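Protein-L-isoaspartate O-methyltransferase beta-aspartate methyltransferase (Plasmodium falciparum, PDB 2PBF) probably repairs damaged proteins by transferring a methyl group from S-adenosylmethionine to abnormal isoaspartyl residues, and is held here with the spent cofactor S-adenosyl-L-homocysteine. Local coordinates at residues 55-60 and 118-123; 72-77 and 163-168; 186-191 and 201-206. All blocks are in the same frame, centred on the assembly; numbering follows the deposited sequence.

Interaction 1 (55-60 and 118-123). With SAH (S-adenosyl-L-homocysteine), chain C.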
# COMPACT_ATOMS: atom_id res chain seq x y z
N ILE A 55 -15.64 -1.63 4.12
CA ILE A 55 -15.87 -0.21 3.88
C ILE A 55 -17.15 -0.02 3.06
O ILE A 55 -18.14 0.51 3.56
CB ILE A 55 -14.66 0.48 3.17
CG1 ILE A 55 -13.35 0.12 3.87
CG2 ILE A 55 -14.86 2.00 3.16
CD1 ILE A 55 -12.08 0.41 3.05
N SER A 56 -17.12 -0.48 1.82
CA SER A 56 -18.15 -0.18 0.82
C SER A 56 -17.67 -0.81 -0.48
O SER A 56 -16.51 -1.22 -0.57
CB SER A 56 -18.30 1.33 0.64
OG SER A 56 -17.41 1.78 -0.38
N HIS A 57 -18.56 -0.92 -1.47
CA HIS A 57 -18.20 -1.42 -2.82
C HIS A 57 -17.46 -2.76 -2.90
O HIS A 57 -16.63 -2.97 -3.79
CB HIS A 57 -17.43 -0.35 -3.61
CG HIS A 57 -18.29 0.79 -4.03
ND1 HIS A 57 -18.90 0.84 -5.27
CD2 HIS A 57 -18.67 1.91 -3.37
CE1 HIS A 57 -19.61 1.96 -5.36
NE2 HIS A 57 -19.48 2.63 -4.22
N GLY A 58 -17.76 -3.65 -1.96
CA GLY A 58 -17.16 -4.98 -1.98
C GLY A 58 -15.74 -4.98 -1.46
O GLY A 58 -14.99 -5.93 -1.69
N VAL A 59 -15.35 -3.92 -0.76
CA VAL A 59 -13.98 -3.82 -0.28
C VAL A 59 -13.78 -3.57 1.21
O VAL A 59 -14.55 -2.89 1.88
CB VAL A 59 -13.09 -2.85 -1.15
CG1 VAL A 59 -13.29 -3.13 -2.67
CG2 VAL A 59 -13.35 -1.39 -0.79
N THR A 60 -12.70 -4.15 1.72
CA THR A 60 -12.31 -4.02 3.09
C THR A 60 -11.00 -3.25 3.19
O THR A 60 -10.18 -3.24 2.25
CB THR A 60 -12.15 -5.41 3.76
OG1 THR A 60 -11.20 -6.16 3.01
CG2 THR A 60 -13.50 -6.18 3.79
N VAL A 118 -12.17 2.77 -7.47
CA VAL A 118 -13.51 3.15 -7.00
C VAL A 118 -13.51 4.54 -6.38
O VAL A 118 -12.76 4.82 -5.43
CB VAL A 118 -14.10 2.10 -6.00
CG1 VAL A 118 -15.56 2.37 -5.74
CG2 VAL A 118 -13.92 0.69 -6.51
N LYS A 119 -14.39 5.39 -6.91
CA LYS A 119 -14.39 6.80 -6.62
C LYS A 119 -14.81 7.08 -5.19
O LYS A 119 -14.25 7.95 -4.54
CB LYS A 119 -15.34 7.52 -7.60
CG LYS A 119 -15.50 9.00 -7.35
CD LYS A 119 -14.24 9.77 -7.67
CE LYS A 119 -14.44 11.27 -7.49
NZ LYS A 119 -13.18 12.01 -7.81
N ASP A 120 -15.80 6.35 -4.71
CA ASP A 120 -16.22 6.42 -3.32
C ASP A 120 -15.09 6.11 -2.36
O ASP A 120 -15.04 6.67 -1.27
CB ASP A 120 -17.35 5.44 -3.04
CG ASP A 120 -18.68 5.96 -3.49
OD1 ASP A 120 -18.86 7.19 -3.56
OD2 ASP A 120 -19.54 5.11 -3.77
N LEU A 121 -14.23 5.18 -2.76
CA LEU A 121 -13.06 4.85 -1.94
C LEU A 121 -11.97 5.92 -2.04
O LEU A 121 -11.37 6.27 -1.01
CB LEU A 121 -12.55 3.43 -2.21
CG LEU A 121 -13.48 2.46 -1.47
CD1 LEU A 121 -13.75 1.24 -2.27
CD2 LEU A 121 -12.94 2.13 -0.08
N VAL A 122 -11.73 6.46 -3.24
CA VAL A 122 -10.95 7.71 -3.36
C VAL A 122 -11.47 8.74 -2.34
O VAL A 122 -10.73 9.18 -1.45
CB VAL A 122 -11.02 8.33 -4.78
CG1 VAL A 122 -10.22 9.63 -4.81
CG2 VAL A 122 -10.51 7.37 -5.83
N ASN A 123 -12.75 9.12 -2.43
CA ASN A 123 -13.27 10.11 -1.50
C ASN A 123 -13.21 9.68 -0.05
O ASN A 123 -13.05 10.52 0.83
CB ASN A 123 -14.68 10.58 -1.90
CG ASN A 123 -14.77 11.00 -3.35
OD1 ASN A 123 -13.99 11.83 -3.83
ND2 ASN A 123 -15.72 10.40 -4.08
N SAH C . -4.54 -1.07 0.91
CA SAH C . -6.02 -1.04 0.98
CB SAH C . -6.57 -2.30 0.36
CG SAH C . -8.03 -2.07 0.01
SD SAH C . -8.76 -3.52 -0.75
C SAH C . -6.56 -0.85 2.40
O SAH C . -6.07 -1.52 3.32
OXT SAH C . -7.48 -0.03 2.65
C5' SAH C . -8.05 -3.29 -2.40
C4' SAH C . -8.48 -2.03 -3.15
O4' SAH C . -8.09 -2.19 -4.48
C3' SAH C . -9.97 -1.72 -3.18
O3' SAH C . -10.19 -0.44 -2.61
C2' SAH C . -10.34 -1.76 -4.66
O2' SAH C . -11.30 -0.78 -5.00
C1' SAH C . -9.00 -1.48 -5.31
N9 SAH C . -8.83 -2.00 -6.68
C8 SAH C . -9.30 -3.19 -7.17
N7 SAH C . -8.89 -3.32 -8.45
C5 SAH C . -8.18 -2.22 -8.81
C6 SAH C . -7.57 -1.83 -10.00
N6 SAH C . -7.59 -2.58 -11.10
N1 SAH C . -6.88 -0.64 -10.05
C2 SAH C . -6.83 0.17 -8.93
N3 SAH C . -7.46 -0.23 -7.77
C4 SAH C . -8.12 -1.40 -7.70
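The imidazole ring of H57 carries V118 over one face and D120 at its edge. V118 CG1 sits 3.7 Å from the ring centroid, a CH-pi contact displaced toward the rim; S56 OG lies in the ring plane at the edge. H57 NE2 donates to D120 OD2 at 2.5 Å in a bent bond (141°), with the oxygen tilted out of the ring plane and offering its anti lone pair; ring and carboxylate planes are turned 53° apart. L121 reaches toward V59, and its CD2 meets I55 CD1 at 3.7 Å and V59 CG2 at 3.6 Å. V118 CG1, anti to the backbone N (chi1 -169°), covers the imidazole, while V118 CG2 comes within 3.4 Å of O2' of S-adenosyl-L-homocysteine. V59 CG1 packs on the ribose C3' at 3.6 Å, so V59, V118 and L121 form an apolar flank of the cofactor pocket. The type I' turn S56-V59, with I55 and S56 both facing V59 in a classic beta bulge, joins strands 53-56 and 59-61. This hairpin lies against the start of helix 119-132, just after strand 111-116, whose E116 binds the cofactor and V118 N.

Interaction 2 (72-77 and 163-168)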
# COMPACT_ATOMS: atom_id res chain seq x y z
N LYS A 72 6.62 -4.38 5.99
CA LYS A 72 7.89 -5.04 6.31
C LYS A 72 8.67 -5.36 5.04
O LYS A 72 9.84 -5.05 4.97
CB LYS A 72 7.63 -6.32 7.11
CG LYS A 72 8.83 -7.27 7.28
CD LYS A 72 8.34 -8.70 7.56
CE LYS A 72 9.50 -9.65 7.98
NZ LYS A 72 10.48 -9.93 6.86
N ARG A 73 8.00 -5.92 4.04
CA ARG A 73 8.68 -6.35 2.82
C ARG A 73 9.22 -5.15 2.05
O ARG A 73 10.21 -5.27 1.30
CB ARG A 73 7.75 -7.14 1.90
CG ARG A 73 7.06 -8.35 2.51
CD ARG A 73 8.02 -9.31 3.20
NE ARG A 73 9.01 -9.84 2.29
CZ ARG A 73 9.65 -11.00 2.46
NH1 ARG A 73 9.37 -11.78 3.50
NH2 ARG A 73 10.56 -11.39 1.58
N LEU A 74 8.56 -4.01 2.22
CA LEU A 74 8.92 -2.81 1.48
C LEU A 74 9.77 -1.84 2.31
O LEU A 74 10.16 -0.80 1.82
CB LEU A 74 7.64 -2.11 0.98
CG LEU A 74 6.87 -2.79 -0.15
CD1 LEU A 74 5.54 -2.14 -0.37
CD2 LEU A 74 7.68 -2.83 -1.44
N ILE A 75 10.06 -2.20 3.56
CA ILE A 75 10.61 -1.25 4.51
C ILE A 75 11.88 -0.54 4.04
O ILE A 75 12.06 0.66 4.29
CB ILE A 75 10.73 -1.84 5.96
CG1 ILE A 75 10.56 -0.74 7.01
CG2 ILE A 75 12.04 -2.62 6.17
CD1 ILE A 75 9.23 -0.02 6.91
N ASN A 76 12.75 -1.27 3.34
CA ASN A 76 14.04 -0.73 2.93
C ASN A 76 14.02 -0.01 1.58
O ASN A 76 14.99 0.66 1.25
CB ASN A 76 15.13 -1.82 2.91
CG ASN A 76 15.39 -2.43 4.25
OD1 ASN A 76 15.46 -3.66 4.38
ND2 ASN A 76 15.53 -1.59 5.27
N VAL A 77 12.94 -0.16 0.81
CA VAL A 77 12.79 0.58 -0.44
C VAL A 77 11.90 1.80 -0.24
O VAL A 77 11.89 2.74 -1.05
CB VAL A 77 12.31 -0.31 -1.61
CG1 VAL A 77 13.34 -1.41 -1.90
CG2 VAL A 77 10.90 -0.93 -1.33
N PHE A 163 9.34 3.42 -10.10
CA PHE A 163 9.05 3.38 -8.67
C PHE A 163 9.94 2.41 -7.91
O PHE A 163 10.12 1.26 -8.30
CB PHE A 163 7.56 3.07 -8.42
CG PHE A 163 6.65 4.19 -8.81
CD1 PHE A 163 6.32 5.19 -7.89
CD2 PHE A 163 6.16 4.28 -10.11
CE1 PHE A 163 5.50 6.24 -8.27
CE2 PHE A 163 5.33 5.33 -10.50
CZ PHE A 163 4.99 6.32 -9.58
N ASP A 164 10.49 2.88 -6.82
CA ASP A 164 11.34 2.07 -5.98
C ASP A 164 10.52 1.05 -5.18
O ASP A 164 11.02 -0.01 -4.80
CB ASP A 164 12.15 2.97 -5.08
CG ASP A 164 12.87 4.06 -5.86
OD1 ASP A 164 13.87 3.73 -6.55
OD2 ASP A 164 12.43 5.24 -5.80
N ALA A 165 9.25 1.38 -4.95
CA ALA A 165 8.35 0.51 -4.19
C ALA A 165 6.96 0.51 -4.79
O ALA A 165 6.38 1.59 -5.01
CB ALA A 165 8.30 0.94 -2.74
N ILE A 166 6.46 -0.69 -5.09
CA ILE A 166 5.11 -0.85 -5.61
C ILE A 166 4.33 -1.81 -4.72
O ILE A 166 4.70 -2.96 -4.56
CB ILE A 166 5.06 -1.36 -7.09
CG1 ILE A 166 6.01 -0.53 -7.98
CG2 ILE A 166 3.58 -1.37 -7.60
CD1 ILE A 166 5.92 -0.80 -9.49
N HIS A 167 3.27 -1.32 -4.13
CA HIS A 167 2.45 -2.18 -3.31
C HIS A 167 1.13 -2.34 -4.02
O HIS A 167 0.54 -1.38 -4.51
CB HIS A 167 2.25 -1.60 -1.93
CG HIS A 167 1.27 -2.36 -1.11
ND1 HIS A 167 -0.06 -2.02 -1.04
CD2 HIS A 167 1.41 -3.49 -0.37
CE1 HIS A 167 -0.70 -2.90 -0.29
NE2 HIS A 167 0.17 -3.79 0.14
N VAL A 168 0.67 -3.58 -4.11
CA VAL A 168 -0.60 -3.81 -4.74
C VAL A 168 -1.47 -4.52 -3.71
O VAL A 168 -1.13 -5.60 -3.26
CB VAL A 168 -0.42 -4.67 -6.01
CG1 VAL A 168 -1.67 -4.65 -6.82
CG2 VAL A 168 0.79 -4.18 -6.85
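D164 OD2 is gripped by the backbone N of R83 and, weakly, by S82 OG, which draws the carboxylate off toward strand 83-87 while the rest of D164 stays against V77. There V77 CB rests 3.5 Å from D164 O, an oxygen bonded to the backbone N of K188. With CG1 beside the backbone N (chi1 -62°), V77 CG2 falls between N and the carbonyl carbon and turns onto A165 CB at 3.5 Å, tighter than usual for two methyls. L74 sends one branch to each of two residues: CD2 meets A165 CB at 4.0 Å and CD1 meets H167 CB at 3.7 Å, the side chains of L74 and H167 crossing at about a right angle. This is helix-on-sheet packing of the Rossmann-like methyltransferase fold, with the end of helix 64-74 and the residues after it lying over the parallel strand 163-168. The side chain of H167 comes within about 4 Å of the bound cofactor product; its ND1 is hydrogen-bonded to D86 OD1 and its NE2 weakly to S70 OG, which together would limit its rotation. I166 points to the other face, onto L189 and I85.

Interaction 3 (186-191 and 201-206)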
# COMPACT_ATOMS: atom_id res chain seq x y z
N ASN A 186 16.38 -2.15 -8.89
CA ASN A 186 16.48 -2.41 -7.45
C ASN A 186 15.18 -2.23 -6.67
O ASN A 186 15.16 -2.43 -5.45
CB ASN A 186 17.57 -1.57 -6.79
CG ASN A 186 18.96 -1.85 -7.33
OD1 ASN A 186 19.78 -0.93 -7.45
ND2 ASN A 186 19.23 -3.11 -7.67
N GLY A 187 14.12 -1.82 -7.37
CA GLY A 187 12.81 -1.63 -6.74
C GLY A 187 12.21 -2.97 -6.37
O GLY A 187 12.56 -4.01 -6.98
N LYS A 188 11.32 -2.95 -5.36
CA LYS A 188 10.48 -4.10 -4.99
C LYS A 188 8.99 -3.89 -5.24
O LYS A 188 8.45 -2.80 -4.97
CB LYS A 188 10.71 -4.50 -3.53
CG LYS A 188 11.88 -5.45 -3.37
CD LYS A 188 12.52 -5.42 -2.02
CE LYS A 188 13.70 -6.40 -2.04
NZ LYS A 188 14.22 -6.66 -0.67
N LEU A 189 8.33 -4.93 -5.75
CA LEU A 189 6.89 -4.98 -5.99
C LEU A 189 6.35 -6.13 -5.16
O LEU A 189 6.85 -7.25 -5.25
CB LEU A 189 6.61 -5.29 -7.47
CG LEU A 189 5.38 -4.95 -8.35
CD1 LEU A 189 5.52 -5.78 -9.66
CD2 LEU A 189 4.00 -5.16 -7.75
N ILE A 190 5.36 -5.82 -4.34
CA ILE A 190 4.64 -6.78 -3.50
C ILE A 190 3.23 -6.92 -4.06
O ILE A 190 2.50 -5.95 -4.16
CB ILE A 190 4.58 -6.27 -2.02
CG1 ILE A 190 5.96 -6.27 -1.38
CG2 ILE A 190 3.53 -7.05 -1.18
CD1 ILE A 190 6.59 -7.65 -1.25
N ILE A 191 2.86 -8.13 -4.44
CA ILE A 191 1.60 -8.32 -5.12
C ILE A 191 1.04 -9.73 -4.92
O ILE A 191 1.78 -10.70 -5.02
CB ILE A 191 1.75 -8.00 -6.65
CG1 ILE A 191 0.45 -8.30 -7.41
CG2 ILE A 191 2.98 -8.72 -7.27
CD1 ILE A 191 0.46 -7.79 -8.86
N LEU A 201 1.26 -14.26 -2.35
CA LEU A 201 1.97 -13.00 -2.24
C LEU A 201 3.38 -13.14 -2.77
O LEU A 201 4.16 -13.93 -2.26
CB LEU A 201 1.99 -12.49 -0.78
CG LEU A 201 2.39 -11.02 -0.59
CD1 LEU A 201 1.23 -10.09 -0.96
CD2 LEU A 201 2.81 -10.82 0.84
N TYR A 202 3.69 -12.33 -3.79
CA TYR A 202 4.97 -12.31 -4.48
C TYR A 202 5.77 -11.05 -4.19
O TYR A 202 5.23 -9.95 -4.15
CB TYR A 202 4.77 -12.42 -6.00
CG TYR A 202 4.71 -13.84 -6.50
CD1 TYR A 202 3.52 -14.55 -6.50
CD2 TYR A 202 5.87 -14.48 -6.94
CE1 TYR A 202 3.47 -15.85 -6.94
CE2 TYR A 202 5.85 -15.78 -7.39
CZ TYR A 202 4.65 -16.47 -7.39
OH TYR A 202 4.64 -17.77 -7.85
N GLU A 203 7.06 -11.22 -3.99
CA GLU A 203 7.99 -10.11 -4.01
C GLU A 203 8.84 -10.14 -5.29
O GLU A 203 9.66 -11.04 -5.51
CB GLU A 203 8.87 -10.11 -2.76
CG GLU A 203 9.89 -8.99 -2.74
CD GLU A 203 10.72 -9.03 -1.49
OE1 GLU A 203 10.14 -8.89 -0.38
OE2 GLU A 203 11.95 -9.22 -1.62
N ILE A 204 8.61 -9.15 -6.14
CA ILE A 204 9.30 -9.04 -7.40
C ILE A 204 10.33 -7.90 -7.35
O ILE A 204 10.02 -6.79 -6.90
CB ILE A 204 8.28 -8.87 -8.52
CG1 ILE A 204 7.33 -10.08 -8.51
CG2 ILE A 204 9.00 -8.73 -9.85
CD1 ILE A 204 5.96 -9.82 -9.02
N THR A 205 11.55 -8.20 -7.77
CA THR A 205 12.67 -7.24 -7.78
C THR A 205 13.25 -7.11 -9.19
O THR A 205 13.13 -8.02 -9.99
CB THR A 205 13.76 -7.68 -6.80
OG1 THR A 205 13.16 -8.10 -5.56
CG2 THR A 205 14.74 -6.54 -6.52
N LYS A 206 13.85 -5.96 -9.50
CA LYS A 206 14.58 -5.77 -10.77
C LYS A 206 16.07 -5.67 -10.47
O LYS A 206 16.48 -4.91 -9.59
CB LYS A 206 14.08 -4.51 -11.48
CG LYS A 206 14.46 -4.41 -12.96
CD LYS A 206 13.56 -3.40 -13.72
CE LYS A 206 12.23 -4.01 -14.13
NZ LYS A 206 11.36 -3.01 -14.81
O HOH W 1 11.68 -7.42 1.17
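L189 and I204 form a hydrogen-bonded pair of this antiparallel ladder: I204 N donates to L189 O at 2.7 Å, nearly straight (172°), and L189 N to I204 O at 2.8 Å. I191 and Y202 form the next such pair; at the other end N186 N reaches K206 O at 2.8 Å, while K206 N bonds only weakly to G187 O. On the face of K188, I190, E203 and T205, the extended chains of K188 and E203 cross, ending in a long salt bridge between K188 NZ and E203 OE2 (3.6 Å). E203 CG, anti to the backbone N (chi1 179°), and the straight chain beyond it carry the carboxylate to K188. A water ties them again, accepting from K188 NZ and donating to E203 OE1 at 2.6 Å. I190 CD1 packs 3.7 Å from E203 CB, and R73 helps position E203 OE1 by a salt bridge. On the reverse face I191 CG2 meets I204 CD1 at 3.6 Å. The hairpin 187-195/198-205 continues the central sheet between strands 163-168 and 212-219, in the strand order characteristic of this methyltransferase family. Helix 64-74 covers I190 and L201; on the other face the 175-176 loop touches I191 and I204.

From the N terminus, segment 55-60 comes first and 72-77 follows on helix 64-74, before either has met its partner. Interaction 1 closes at 118-123 and interaction 2 only at 163-168, so their loops cross, with strand 83-87 inside both. Interaction 3 comes later in series, a local closure across the nine residues between 191 and 201. Interactions 1 and 2 lie on opposite sides of the chain's centre, about 23 Å apart between centres, and both come close to the bound cofactor product. Interactions 2 and 3 touch: strands 163-168 and 187-195 are parallel neighbours, with I166 probably bonded to K188 and I190, and R73 CB packs on I190.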